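Local coordinates for penicillin-binding protein PbpB (Mycobacterium tuberculosis, PDB 6KGU) that helps build the mycobacterial cell wall by synthesising cross-linked peptidoglycan from lipid intermediates, and is a target of beta-lactam antibiotics, at residues N271-S285 and L332-L345. Sequence-based numbering, arbitrary orientation.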
loop_
_atom_site.group_PDB
_atom_site.type_symbol
_atom_site.label_atom_id
_atom_site.label_comp_id
_atom_site.label_asym_id
_atom_site.label_seq_id
_atom_site.Cartn_x
_atom_site.Cartn_y
_atom_site.Cartn_z
ATOM N N ASN A 271 0.208 1.891 11.548
ATOM C CA ASN A 271 -0.887 1.130 12.125
ATOM C C ASN A 271 -1.774 1.958 13.048
ATOM O O ASN A 271 -2.844 1.475 13.436
ATOM C CB ASN A 271 -0.347 -0.087 12.892
ATOM C CG ASN A 271 -1.373 -1.191 12.978
ATOM O OD1 ASN A 271 -1.967 -1.553 11.968
ATOM N ND2 ASN A 271 -1.627 -1.698 14.182
ATOM N N LYS A 272 -1.361 3.174 13.420
ATOM C CA LYS A 272 -2.136 3.944 14.379
ATOM C C LYS A 272 -3.500 4.336 13.833
ATOM O O LYS A 272 -4.386 4.700 14.612
ATOM C CB LYS A 272 -1.353 5.183 14.827
ATOM C CG LYS A 272 -0.135 4.825 15.715
ATOM C CD LYS A 272 0.588 6.064 16.232
ATOM C CE LYS A 272 1.875 5.707 16.975
ATOM N NZ LYS A 272 2.603 6.943 17.446
ATOM N N ILE A 273 -3.702 4.234 12.518
ATOM C CA ILE A 273 -5.039 4.426 11.960
ATOM C C ILE A 273 -6.069 3.542 12.665
ATOM O O ILE A 273 -7.227 3.945 12.840
ATOM C CB ILE A 273 -5.019 4.177 10.438
ATOM C CG1 ILE A 273 -6.349 4.605 9.819
ATOM C CG2 ILE A 273 -4.703 2.696 10.121
ATOM C CD1 ILE A 273 -6.399 4.426 8.315
ATOM N N VAL A 274 -5.667 2.349 13.120
ATOM C CA VAL A 274 -6.635 1.461 13.760
ATOM C C VAL A 274 -7.077 2.028 15.105
ATOM O O VAL A 274 -8.279 2.114 15.385
ATOM C CB VAL A 274 -6.073 0.036 13.896
ATOM C CG1 VAL A 274 -7.087 -0.866 14.555
ATOM C CG2 VAL A 274 -5.708 -0.526 12.494
ATOM N N ALA A 275 -6.116 2.422 15.956
ATOM C CA ALA A 275 -6.469 3.042 17.233
ATOM C C ALA A 275 -7.288 4.308 17.026
ATOM O O ALA A 275 -8.247 4.566 17.769
ATOM C CB ALA A 275 -5.210 3.359 18.043
ATOM N N ALA A 276 -6.897 5.138 16.050
ATOM C CA ALA A 276 -7.614 6.387 15.816
ATOM C C ALA A 276 -9.061 6.123 15.445
ATOM O O ALA A 276 -9.971 6.788 15.950
ATOM C CB ALA A 276 -6.935 7.194 14.706
ATOM N N SER A 277 -9.280 5.156 14.545
ATOM C CA SER A 277 -10.617 4.808 14.087
ATOM C C SER A 277 -11.437 4.199 15.212
ATOM O O SER A 277 -12.620 4.513 15.370
ATOM C CB SER A 277 -10.514 3.822 12.917
ATOM O OG SER A 277 -9.805 4.398 11.831
ATOM N N ALA A 278 -10.824 3.326 16.004
ATOM C CA ALA A 278 -11.563 2.681 17.080
ATOM C C ALA A 278 -12.000 3.691 18.133
ATOM O O ALA A 278 -13.168 3.708 18.542
ATOM C CB ALA A 278 -10.717 1.570 17.698
ATOM N N VAL A 279 -11.081 4.556 18.572
ATOM C CA VAL A 279 -11.424 5.472 19.654
ATOM C C VAL A 279 -12.502 6.461 19.207
ATOM O O VAL A 279 -13.363 6.849 20.005
ATOM C CB VAL A 279 -10.141 6.162 20.185
ATOM C CG1 VAL A 279 -9.883 7.496 19.511
ATOM C CG2 VAL A 279 -10.190 6.338 21.697
ATOM N N ILE A 280 -12.512 6.864 17.933
ATOM C CA ILE A 280 -13.570 7.755 17.456
ATOM C C ILE A 280 -14.877 6.988 17.263
ATOM O O ILE A 280 -15.951 7.451 17.670
ATOM C CB ILE A 280 -13.144 8.461 16.148
ATOM C CG1 ILE A 280 -11.924 9.358 16.375
ATOM C CG2 ILE A 280 -14.326 9.233 15.535
ATOM C CD1 ILE A 280 -12.175 10.532 17.324
ATOM N N GLU A 281 -14.801 5.798 16.644
ATOM C CA GLU A 281 -16.014 5.046 16.302
ATOM C C GLU A 281 -16.814 4.665 17.542
ATOM O O GLU A 281 -18.051 4.666 17.522
ATOM C CB GLU A 281 -15.666 3.782 15.511
ATOM C CG GLU A 281 -16.842 2.831 15.271
ATOM C CD GLU A 281 -17.784 3.269 14.151
ATOM O OE1 GLU A 281 -17.522 4.292 13.486
ATOM O OE2 GLU A 281 -18.795 2.566 13.927
ATOM N N HIS A 282 -16.137 4.324 18.623
ATOM C CA HIS A 282 -16.848 3.992 19.847
ATOM C C HIS A 282 -17.094 5.208 20.738
ATOM O O HIS A 282 -17.527 5.045 21.880
ATOM C CB HIS A 282 -16.086 2.907 20.596
ATOM C CG HIS A 282 -15.922 1.655 19.798
ATOM N ND1 HIS A 282 -16.998 0.905 19.375
ATOM C CD2 HIS A 282 -14.817 1.034 19.319
ATOM C CE1 HIS A 282 -16.563 -0.135 18.683
ATOM N NE2 HIS A 282 -15.245 -0.073 18.621
ATOM N N GLY A 283 -16.869 6.417 20.231
ATOM C CA GLY A 283 -17.228 7.600 20.998
ATOM C C GLY A 283 -16.419 7.771 22.266
ATOM O O GLY A 283 -16.934 8.289 23.256
ATOM N N LEU A 284 -15.158 7.343 22.256
ATOM C CA LEU A 284 -14.291 7.373 23.426
ATOM C C LEU A 284 -13.404 8.602 23.467
ATOM O O LEU A 284 -12.731 8.836 24.482
ATOM C CB LEU A 284 -13.420 6.112 23.451
ATOM C CG LEU A 284 -14.280 4.844 23.506
ATOM C CD1 LEU A 284 -13.470 3.595 23.162
ATOM C CD2 LEU A 284 -14.918 4.701 24.897
ATOM N N SER A 285 -13.374 9.373 22.386
ATOM C CA SER A 285 -12.605 10.602 22.312
ATOM C C SER A 285 -13.110 11.382 21.108
ATOM O O SER A 285 -13.949 10.903 20.344
ATOM C CB SER A 285 -11.100 10.317 22.186
ATOM O OG SER A 285 -10.351 11.514 22.302
ATOM N N LEU A 332 -5.119 6.164 24.791
ATOM C CA LEU A 332 -6.398 6.125 24.084
ATOM C C LEU A 332 -6.819 4.701 23.772
ATOM O O LEU A 332 -8.006 4.373 23.838
ATOM C CB LEU A 332 -6.317 6.922 22.771
ATOM C CG LEU A 332 -6.157 8.438 22.855
ATOM C CD1 LEU A 332 -5.783 9.011 21.471
ATOM C CD2 LEU A 332 -7.443 9.089 23.423
ATOM N N SER A 333 -5.866 3.850 23.384
ATOM C CA SER A 333 -6.192 2.444 23.149
ATOM C C SER A 333 -6.720 1.774 24.422
ATOM O O SER A 333 -7.561 0.869 24.343
ATOM C CB SER A 333 -4.959 1.692 22.617
ATOM O OG SER A 333 -4.545 2.212 21.361
ATOM N N GLN A 334 -6.241 2.200 25.598
ATOM C CA GLN A 334 -6.752 1.646 26.854
ATOM C C GLN A 334 -8.245 1.898 27.004
ATOM O O GLN A 334 -8.950 1.085 27.613
ATOM C CB GLN A 334 -6.016 2.234 28.064
ATOM C CG GLN A 334 -4.596 1.747 28.283
ATOM C CD GLN A 334 -3.928 2.465 29.449
ATOM O OE1 GLN A 334 -4.604 3.087 30.264
ATOM N NE2 GLN A 334 -2.594 2.396 29.524
ATOM N N ARG A 335 -8.748 3.020 26.463
ATOM C CA ARG A 335 -10.187 3.260 26.498
ATOM C C ARG A 335 -10.920 2.259 25.619
ATOM O O ARG A 335 -12.017 1.805 25.965
ATOM C CB ARG A 335 -10.504 4.688 26.052
ATOM C CG ARG A 335 -9.632 5.768 26.686
ATOM C CD ARG A 335 -10.058 7.157 26.193
ATOM N NE ARG A 335 -9.356 8.233 26.899
ATOM C CZ ARG A 335 -9.606 9.528 26.727
ATOM N NH1 ARG A 335 -10.548 9.902 25.873
ATOM N NH2 ARG A 335 -8.925 10.448 27.414
ATOM N N VAL A 336 -10.322 1.906 24.477
ATOM C CA VAL A 336 -10.945 0.974 23.546
ATOM C C VAL A 336 -11.043 -0.419 24.156
ATOM O O VAL A 336 -12.090 -1.072 24.083
ATOM C CB VAL A 336 -10.157 0.944 22.220
ATOM C CG1 VAL A 336 -10.689 -0.136 21.294
ATOM C CG2 VAL A 336 -10.210 2.311 21.547
ATOM N N GLY A 337 -9.949 -0.900 24.748
ATOM C CA GLY A 337 -9.892 -2.245 25.277
ATOM C C GLY A 337 -9.407 -3.245 24.240
ATOM O O GLY A 337 -9.528 -3.024 23.029
ATOM N N PRO A 338 -8.841 -4.369 24.706
ATOM C CA PRO A 338 -8.295 -5.378 23.774
ATOM C C PRO A 338 -9.311 -5.959 22.802
ATOM O O PRO A 338 -9.006 -6.110 21.608
ATOM C CB PRO A 338 -7.752 -6.463 24.722
ATOM C CG PRO A 338 -7.481 -5.761 25.994
ATOM C CD PRO A 338 -8.524 -4.683 26.114
ATOM N N GLU A 339 -10.516 -6.284 23.280
ATOM C CA GLU A 339 -11.507 -6.948 22.434
ATOM C C GLU A 339 -11.956 -6.059 21.284
ATOM O O GLU A 339 -11.976 -6.487 20.125
ATOM C CB GLU A 339 -12.713 -7.364 23.270
ATOM C CG GLU A 339 -12.484 -8.629 24.079
ATOM C CD GLU A 339 -13.784 -9.320 24.445
ATOM O OE1 GLU A 339 -14.724 -8.628 24.892
ATOM O OE2 GLU A 339 -13.874 -10.555 24.263
ATOM N N ARG A 340 -12.374 -4.831 21.586
ATOM C CA ARG A 340 -12.803 -3.954 20.508
ATOM C C ARG A 340 -11.624 -3.600 19.607
ATOM O O ARG A 340 -11.784 -3.482 18.391
ATOM C CB ARG A 340 -13.475 -2.700 21.073
ATOM C CG ARG A 340 -14.887 -2.955 21.616
ATOM C CD ARG A 340 -15.606 -1.693 22.122
ATOM N NE ARG A 340 -14.879 -1.018 23.202
ATOM C CZ ARG A 340 -15.403 -0.059 23.970
ATOM N NH1 ARG A 340 -16.664 0.325 23.782
ATOM N NH2 ARG A 340 -14.672 0.517 24.922
ATOM N N TYR A 341 -10.426 -3.460 20.176
ATOM C CA TYR A 341 -9.270 -3.174 19.338
ATOM C C TYR A 341 -9.007 -4.321 18.366
ATOM O O TYR A 341 -8.864 -4.107 17.158
ATOM C CB TYR A 341 -8.031 -2.905 20.179
ATOM C CG TYR A 341 -6.892 -2.529 19.276
ATOM C CD1 TYR A 341 -6.791 -1.238 18.759
ATOM C CD2 TYR A 341 -5.956 -3.480 18.873
ATOM C CE1 TYR A 341 -5.762 -0.899 17.881
ATOM C CE2 TYR A 341 -4.935 -3.158 18.016
ATOM C CZ TYR A 341 -4.839 -1.870 17.509
ATOM O OH TYR A 341 -3.812 -1.565 16.639
ATOM N N TYR A 342 -8.932 -5.553 18.877
ATOM C CA TYR A 342 -8.697 -6.687 17.991
ATOM C C TYR A 342 -9.805 -6.820 16.949
ATOM O O TYR A 342 -9.540 -7.176 15.793
ATOM C CB TYR A 342 -8.563 -7.976 18.800
ATOM C CG TYR A 342 -8.356 -9.200 17.941
ATOM C CD1 TYR A 342 -7.119 -9.472 17.383
ATOM C CD2 TYR A 342 -9.393 -10.090 17.704
ATOM C CE1 TYR A 342 -6.919 -10.593 16.605
ATOM C CE2 TYR A 342 -9.203 -11.223 16.924
ATOM C CZ TYR A 342 -7.961 -11.467 16.384
ATOM O OH TYR A 342 -7.753 -12.583 15.608
ATOM N N ASP A 343 -11.048 -6.519 17.325
ATOM C CA ASP A 343 -12.120 -6.607 16.339
ATOM C C ASP A 343 -11.892 -5.615 15.208
ATOM O O ASP A 343 -12.140 -5.926 14.037
ATOM C CB ASP A 343 -13.483 -6.367 16.991
ATOM C CG ASP A 343 -14.639 -6.592 16.026
ATOM O OD1 ASP A 343 -14.876 -7.758 15.660
ATOM O OD2 ASP A 343 -15.317 -5.615 15.637
ATOM N N MET A 344 -11.387 -4.426 15.537
ATOM C CA MET A 344 -11.151 -3.413 14.515
ATOM C C MET A 344 -10.011 -3.820 13.586
ATOM O O MET A 344 -10.117 -3.650 12.364
ATOM C CB MET A 344 -10.871 -2.067 15.188
ATOM C CG MET A 344 -10.698 -0.917 14.239
ATOM S SD MET A 344 -12.237 -0.408 13.494
ATOM C CE MET A 344 -12.995 0.458 14.860
ATOM N N LEU A 345 -8.912 -4.343 14.152
ATOM C CA LEU A 345 -7.823 -4.900 13.347
ATOM C C LEU A 345 -8.349 -5.853 12.288
ATOM O O LEU A 345 -7.948 -5.792 11.120
ATOM C CB LEU A 345 -6.824 -5.663 14.224
ATOM C CG LEU A 345 -5.714 -5.065 15.068
ATOM C CD1 LEU A 345 -5.006 -6.176 15.851
ATOM C CD2 LEU A 345 -4.701 -4.252 14.235
HETATM O O HOH W 1 -3.409 1.050 16.065
HETATM O O HOH W 2 -14.091 -2.373 17.479
#
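Helix 272-281 packs against two consecutive helices that turn at Gly337, whose positive phi suits glycine, crossing 332-336 at 55° with the axes 9.1 Å apart and 338-345 at 120°. Met344 is the knob of the second crossing: its flexible chain, bent at chi2 and chi3, seats among Val274, Ser277, Ala278 and Glu281, with CE 3.5 Å from Ala278 CA, a tight fit that the small alanine permits. Val274, its CG1 anti to the backbone N (chi1 -180°), wedges that methyl between Met344 CG and Tyr341 CE1, each 3.6 Å away. Val336 CG2 packs against Val279 CG2 and small Ala278. At the Schellman end of helix 272-281, where Gly283 takes positive phi, Arg335 NH1 donates to Leu284 O (2.8 Å) in the carbonyl plane, while its NH2 pairs with Glu289. Arg340 lays CD over the His282 ring face, 3.8 Å from the centroid; its NE, on a lone pair, and NH2, above the carbonyl plane, grip Val336 O side-on, holding one guanidinium face against Leu284 CD1. A water accepts from the Tyr341 hydroxyl and Ala275 N and donates to Asn271 O. This is helical packing within the penicillin-binding transpeptidase fold, against the helix carrying Lys272, consistent with an SxxK lysine three residues after Ser269, the probable acyl-ester nucleophile.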